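Local coordinates for protein cGAS/DncV-like nucleotidyltransferase in E. coli homolog (Elizabethkingia meningoseptica ATCC 13253 = NBRC 12535, PDB 6E0O) that synthesises cyclic dinucleotide second messengers from nucleoside triphosphates in a CBASS antiphage defence system, probably with magnesium as cofactor, at residues A255-V260 / F264-N269; S216-C221 / Q276-F281. All coordinates share one frame; numbering follows the deposited sequence. Where two conformers were deposited one is given.

Interaction 1: residues A255-V260 / F264-N269; sequences ADYTEV and FWLFSN
The carbonyl oxygen of Y257 is gripped twice: the backbone N of L266 donates to Y257 O at 2.8 Å, and a water gives it a second proton while accepting one from the amide of F267. The amide of L266 approaches from a position tilted 35° off the carbonyl plane. Two residues further on, E259 N donates to F264 O at 2.9 Å, nearly straight (169° at the hydrogen) and in the plane of the F264 carbonyl. The two bonds flank T258 and W265, which form a single non-hydrogen-bonded antiparallel pair.

The W265 indole packs along 255-260 on the exposed flank of the loop. CG lies beside the backbone N (chi1 -65°), and the second torsion turns the benzo edge toward 255-260, where W265 CE3 comes within 3.4 Å of Y257 O, near the ring plane. W265 CZ3 meets D256 CB at 3.7 Å and T258 CG2 at 3.9 Å. On the buried flank, Y257 and L266 run side by side, pointing the same way, with Y257 CB 4.0 Å from L266 CB. The Y257 ring, with L266 CD2 at its edge, carries its hydroxyl to D250 of helix 236-252. F267 brings CE2 to Y257 CB and turns one ring face to CG of its neighbour L266.

The extended side chain of E259 reaches past F264. Its OE2 accepts from a water that also donates to W265 O, a bridge that ties the carboxylate to the opposite backbone; its OE1 is bonded to N261, within the turn. With one bridged pair and a three-residue connection, the loop resembles a hairpin without regular strands, packed on helices 216-224 and 236-252 of the helical part of a CD-NTase.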
loop_
_atom_site.group_PDB
_atom_site.type_symbol
_atom_site.label_atom_id
_atom_site.label_comp_id
_atom_site.label_asym_id
_atom_site.label_seq_id
_atom_site.Cartn_x
_atom_site.Cartn_y
_atom_site.Cartn_z
ATOM N N ALA A 255 -5.709 21.677 -1.964
ATOM C CA ALA A 255 -6.192 20.901 -3.096
ATOM C C ALA A 255 -7.035 19.703 -2.660
ATOM O O ALA A 255 -6.823 19.105 -1.604
ATOM C CB ALA A 255 -5.024 20.398 -3.939
ATOM N N ASP A 256 -7.991 19.345 -3.509
ATOM C CA ASP A 256 -8.856 18.186 -3.284
ATOM C C ASP A 256 -8.296 16.987 -4.040
ATOM O O ASP A 256 -8.640 16.735 -5.193
ATOM C CB ASP A 256 -10.284 18.492 -3.727
ATOM C CG ASP A 256 -10.952 19.528 -2.860
ATOM O OD1 ASP A 256 -10.710 19.520 -1.639
ATOM O OD2 ASP A 256 -11.718 20.347 -3.406
ATOM N N TYR A 257 -7.405 16.255 -3.386
ATOM C CA TYR A 257 -6.816 15.051 -3.946
ATOM C C TYR A 257 -7.747 13.863 -3.739
ATOM O O TYR A 257 -8.431 13.752 -2.720
ATOM C CB TYR A 257 -5.491 14.773 -3.230
ATOM C CG TYR A 257 -4.277 15.502 -3.767
ATOM C CD1 TYR A 257 -4.389 16.645 -4.554
ATOM C CD2 TYR A 257 -3.004 15.021 -3.495
ATOM C CE1 TYR A 257 -3.256 17.273 -5.060
ATOM C CE2 TYR A 257 -1.885 15.635 -3.994
ATOM C CZ TYR A 257 -2.010 16.755 -4.770
ATOM O OH TYR A 257 -0.859 17.326 -5.250
ATOM N N THR A 258 -7.733 12.945 -4.694
ATOM C CA THR A 258 -8.432 11.680 -4.525
ATOM C C THR A 258 -7.465 10.601 -4.039
ATOM O O THR A 258 -6.246 10.706 -4.191
ATOM C CB THR A 258 -9.091 11.207 -5.828
ATOM O OG1 THR A 258 -8.087 10.764 -6.745
ATOM C CG2 THR A 258 -9.905 12.304 -6.486
ATOM N N GLU A 259 -8.022 9.539 -3.462
ATOM C CA GLU A 259 -7.271 8.301 -3.333
ATOM C C GLU A 259 -6.998 7.760 -4.729
ATOM O O GLU A 259 -7.632 8.165 -5.701
ATOM C CB GLU A 259 -8.048 7.300 -2.474
ATOM C CG GLU A 259 -8.190 7.791 -1.028
ATOM C CD GLU A 259 -8.831 6.809 -0.074
ATOM O OE1 GLU A 259 -9.421 5.817 -0.529
ATOM O OE2 GLU A 259 -8.747 7.033 1.153
ATOM N N VAL A 260 -6.025 6.854 -4.830
ATOM C CA VAL A 260 -5.733 6.225 -6.115
ATOM C C VAL A 260 -6.982 5.567 -6.675
ATOM O O VAL A 260 -7.193 5.555 -7.891
ATOM C CB VAL A 260 -4.572 5.218 -5.989
ATOM C CG1 VAL A 260 -4.316 4.562 -7.333
ATOM C CG2 VAL A 260 -3.309 5.894 -5.480
ATOM N N PHE A 264 -12.943 7.982 -3.389
ATOM C CA PHE A 264 -13.033 8.743 -2.155
ATOM C C PHE A 264 -11.895 9.744 -2.113
ATOM O O PHE A 264 -10.880 9.591 -2.797
ATOM C CB PHE A 264 -13.050 7.800 -0.959
ATOM C CG PHE A 264 -14.241 6.900 -0.966
ATOM C CD1 PHE A 264 -15.464 7.361 -0.518
ATOM C CD2 PHE A 264 -14.160 5.622 -1.483
ATOM C CE1 PHE A 264 -16.577 6.558 -0.548
ATOM C CE2 PHE A 264 -15.276 4.808 -1.517
ATOM C CZ PHE A 264 -16.485 5.278 -1.053
ATOM N N TRP A 265 -12.105 10.791 -1.326
ATOM C CA TRP A 265 -11.135 11.859 -1.204
ATOM C C TRP A 265 -9.991 11.438 -0.294
ATOM O O TRP A 265 -10.200 10.784 0.730
ATOM C CB TRP A 265 -11.788 13.096 -0.590
ATOM C CG TRP A 265 -12.850 13.755 -1.400
ATOM C CD1 TRP A 265 -14.165 13.894 -1.059
ATOM C CD2 TRP A 265 -12.696 14.390 -2.674
ATOM N NE1 TRP A 265 -14.838 14.572 -2.043
ATOM C CE2 TRP A 265 -13.960 14.891 -3.045
ATOM C CE3 TRP A 265 -11.614 14.591 -3.536
ATOM C CZ2 TRP A 265 -14.174 15.567 -4.246
ATOM C CZ3 TRP A 265 -11.830 15.259 -4.729
ATOM C CH2 TRP A 265 -13.097 15.745 -5.068
ATOM N N LEU A 266 -8.781 11.870 -0.642
ATOM C CA LEU A 266 -7.627 11.587 0.204
ATOM C C LEU A 266 -7.758 12.279 1.551
ATOM O O LEU A 266 -7.460 11.684 2.594
ATOM C CB LEU A 266 -6.353 12.033 -0.501
ATOM C CG LEU A 266 -5.055 11.725 0.234
ATOM C CD1 LEU A 266 -4.895 10.250 0.518
ATOM C CD2 LEU A 266 -3.860 12.253 -0.570
ATOM N N PHE A 267 -8.185 13.534 1.551
ATOM C CA PHE A 267 -8.310 14.317 2.781
ATOM C C PHE A 267 -9.753 14.317 3.278
ATOM O O PHE A 267 -10.322 15.326 3.664
ATOM C CB PHE A 267 -7.730 15.711 2.568
ATOM C CG PHE A 267 -6.288 15.661 2.139
ATOM C CD1 PHE A 267 -5.316 15.192 3.013
ATOM C CD2 PHE A 267 -5.905 16.015 0.856
ATOM C CE1 PHE A 267 -3.990 15.109 2.625
ATOM C CE2 PHE A 267 -4.581 15.923 0.461
ATOM C CZ PHE A 267 -3.624 15.468 1.352
ATOM N N SER A 268 -10.334 13.119 3.283
ATOM C CA SER A 268 -11.671 12.879 3.804
ATOM C C SER A 268 -11.705 13.047 5.316
ATOM O O SER A 268 -10.699 12.873 6.008
ATOM C CB SER A 268 -12.078 11.448 3.464
ATOM O OG SER A 268 -13.093 10.971 4.313
ATOM N N ASN A 269 -12.888 13.381 5.834
ATOM C CA ASN A 269 -13.030 13.485 7.285
ATOM C C ASN A 269 -12.990 12.125 7.980
ATOM O O ASN A 269 -13.023 12.077 9.211
ATOM C CB ASN A 269 -14.262 14.310 7.681
ATOM C CG ASN A 269 -15.525 13.834 7.023
ATOM O OD1 ASN A 269 -15.656 12.665 6.677
ATOM N ND2 ASN A 269 -16.481 14.746 6.855
HETATM O O HOH W 1 -8.921 15.362 -0.617
HETATM O O HOH W 2 -7.457 8.840 2.899
HETATM O O HOH W 3 -11.026 8.412 1.960
#

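Interaction 2: residues S216-C221 / Q276-F281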
loop_
_atom_site.group_PDB
_atom_site.type_symbol
_atom_site.label_atom_id
_atom_site.label_comp_id
_atom_site.label_asym_id
_atom_site.label_seq_id
_atom_site.Cartn_x
_atom_site.Cartn_y
_atom_site.Cartn_z
ATOM N N SER A 216 3.121 4.480 3.014
ATOM C CA SER A 216 3.244 4.157 1.596
ATOM C C SER A 216 1.967 4.504 0.846
ATOM O O SER A 216 2.013 5.077 -0.245
ATOM C CB SER A 216 3.561 2.673 1.404
ATOM O OG SER A 216 3.459 2.316 0.028
ATOM N N PHE A 217 0.812 4.168 1.426
ATOM C CA PHE A 217 -0.460 4.492 0.795
ATOM C C PHE A 217 -0.574 5.990 0.555
ATOM O O PHE A 217 -1.008 6.431 -0.516
ATOM C CB PHE A 217 -1.605 4.001 1.685
ATOM C CG PHE A 217 -2.969 4.337 1.161
ATOM C CD1 PHE A 217 -3.554 3.559 0.176
ATOM C CD2 PHE A 217 -3.668 5.426 1.649
ATOM C CE1 PHE A 217 -4.803 3.862 -0.307
ATOM C CE2 PHE A 217 -4.922 5.735 1.158
ATOM C CZ PHE A 217 -5.486 4.950 0.182
ATOM N N PHE A 218 -0.221 6.787 1.559
ATOM C CA PHE A 218 -0.325 8.235 1.443
ATOM C C PHE A 218 0.574 8.747 0.327
ATOM O O PHE A 218 0.147 9.557 -0.503
ATOM C CB PHE A 218 0.035 8.837 2.797
ATOM C CG PHE A 218 -0.327 10.283 2.974
ATOM C CD1 PHE A 218 -1.631 10.717 2.874
ATOM C CD2 PHE A 218 0.644 11.197 3.329
ATOM C CE1 PHE A 218 -1.953 12.038 3.084
ATOM C CE2 PHE A 218 0.321 12.515 3.536
ATOM C CZ PHE A 218 -0.984 12.926 3.436
ATOM N N ILE A 219 1.818 8.264 0.275
ATOM C CA ILE A 219 2.731 8.672 -0.793
ATOM C C ILE A 219 2.142 8.317 -2.156
ATOM O O ILE A 219 2.141 9.131 -3.088
ATOM C CB ILE A 219 4.121 8.038 -0.585
ATOM C CG1 ILE A 219 4.772 8.594 0.683
ATOM C CG2 ILE A 219 5.006 8.252 -1.817
ATOM C CD1 ILE A 219 6.085 7.925 1.054
ATOM N N GLU A 220 1.634 7.086 -2.289
ATOM C CA GLU A 220 1.064 6.660 -3.561
ATOM C C GLU A 220 -0.064 7.578 -3.996
ATOM O O GLU A 220 -0.152 7.947 -5.176
ATOM C CB GLU A 220 0.563 5.223 -3.458
ATOM C CG GLU A 220 1.694 4.217 -3.412
ATOM C CD GLU A 220 1.232 2.793 -3.275
ATOM O OE1 GLU A 220 0.366 2.338 -4.050
ATOM O OE2 GLU A 220 1.759 2.127 -2.372
ATOM N N CYS A 221 -0.930 7.969 -3.055
ATOM C CA CYS A 221 -2.046 8.844 -3.398
ATOM C C CYS A 221 -1.565 10.245 -3.759
ATOM O O CYS A 221 -2.091 10.858 -4.691
ATOM C CB CYS A 221 -3.042 8.911 -2.240
ATOM S SG CYS A 221 -3.963 7.381 -1.901
ATOM N N GLN A 276 -1.127 19.197 5.806
ATOM C CA GLN A 276 0.080 19.657 6.475
ATOM C C GLN A 276 1.113 18.540 6.572
ATOM O O GLN A 276 2.317 18.783 6.412
ATOM C CB GLN A 276 -0.281 20.203 7.850
ATOM C CG GLN A 276 0.920 20.653 8.649
ATOM C CD GLN A 276 1.711 21.753 7.975
ATOM O OE1 GLN A 276 1.154 22.700 7.401
ATOM N NE2 GLN A 276 3.031 21.652 8.061
ATOM N N ASP A 277 0.668 17.308 6.841
ATOM C CA ASP A 277 1.591 16.175 6.837
ATOM C C ASP A 277 2.299 16.065 5.492
ATOM O O ASP A 277 3.516 15.862 5.426
ATOM C CB ASP A 277 0.840 14.868 7.099
ATOM C CG ASP A 277 0.250 14.779 8.485
ATOM O OD1 ASP A 277 0.799 15.416 9.408
ATOM O OD2 ASP A 277 -0.774 14.069 8.647
ATOM N N ALA A 278 1.535 16.167 4.406
ATOM C CA ALA A 278 2.110 16.064 3.070
ATOM C C ALA A 278 3.037 17.236 2.768
ATOM O O ALA A 278 4.095 17.053 2.161
ATOM C CB ALA A 278 0.984 16.001 2.048
ATOM N N LEU A 279 2.637 18.451 3.155
ATOM C CA LEU A 279 3.480 19.622 2.941
ATOM C C LEU A 279 4.814 19.476 3.657
ATOM O O LEU A 279 5.876 19.719 3.070
ATOM C CB LEU A 279 2.751 20.862 3.438
ATOM C CG LEU A 279 3.512 22.183 3.335
ATOM C CD1 LEU A 279 3.796 22.525 1.892
ATOM C CD2 LEU A 279 2.686 23.268 4.009
ATOM N N GLY A 280 4.778 19.082 4.928
ATOM C CA GLY A 280 6.009 18.911 5.668
ATOM C C GLY A 280 6.879 17.819 5.089
ATOM O O GLY A 280 8.100 17.965 5.001
ATOM N N PHE A 281 6.262 16.714 4.668
ATOM C CA PHE A 281 7.026 15.638 4.044
ATOM C C PHE A 281 7.685 16.117 2.750
ATOM O O PHE A 281 8.858 15.836 2.503
ATOM C CB PHE A 281 6.122 14.423 3.815
ATOM C CG PHE A 281 6.820 13.279 3.135
ATOM C CD1 PHE A 281 7.863 12.616 3.756
ATOM C CD2 PHE A 281 6.435 12.870 1.873
ATOM C CE1 PHE A 281 8.511 11.570 3.131
ATOM C CE2 PHE A 281 7.086 11.834 1.242
ATOM C CZ PHE A 281 8.120 11.180 1.871
#
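F218 and A278 meet where the two helices come closest, F218 CE2 lying 3.8 Å from A278 CB. With CG anti to the backbone N (chi1 -166°), the phenyl group reaches straight across to helix 275-289, and the backbone N of A278 stands at its edge, in the ring plane. The small methyl of A278 lets the aromatic ring come close to the helix backbone. A second buried point of packing lies beside it: I219 CD1 touches F281 CZ at 3.9 Å, the two side chains crossing at about a right angle. Both I219 and F281 also rest on N200 of helix 188-205.

Towards the start of helix 275-289 the fit is slacker. D277 is partly exposed and offers F218 little more than its CB, 4.3 Å from F218 CE2, while the exposed Q276 points away from helix 216-224.

The axes of the short segments stay 11.6 Å apart and cross at -83°, so the gap is spanned mainly by the F218, I219 and F281 side chains, with A278 offering only its methyl. With 170 Å² buried and no hydrogen bond between the segments, the contact is held by aromatic and aliphatic carbon alone, which implies dispersion and water exclusion, with little directional constraint.

From the N terminus, helix 216-224 comes first, beginning at S216, which probably binds GTP and whose hydroxyl hydrogen-bonds to K197, another likely GTP-binding residue. The chain runs on through helix 236-252 and a loop in which interaction 1 closes a short turn, with three residues between 255-260 and 264-269. It then enters helix 275-289, which returns to helix 216-224 in interaction 2. The small closure is thus contained within the long one, without crossing it. The two contacts touch directly: L266 CD1 packs on C221 CB and F267 CE1 on F218 CE1. Helix 216-224 is thus covered on adjoining flanks by the loop and by helix 275-289, near the bound nucleic acid.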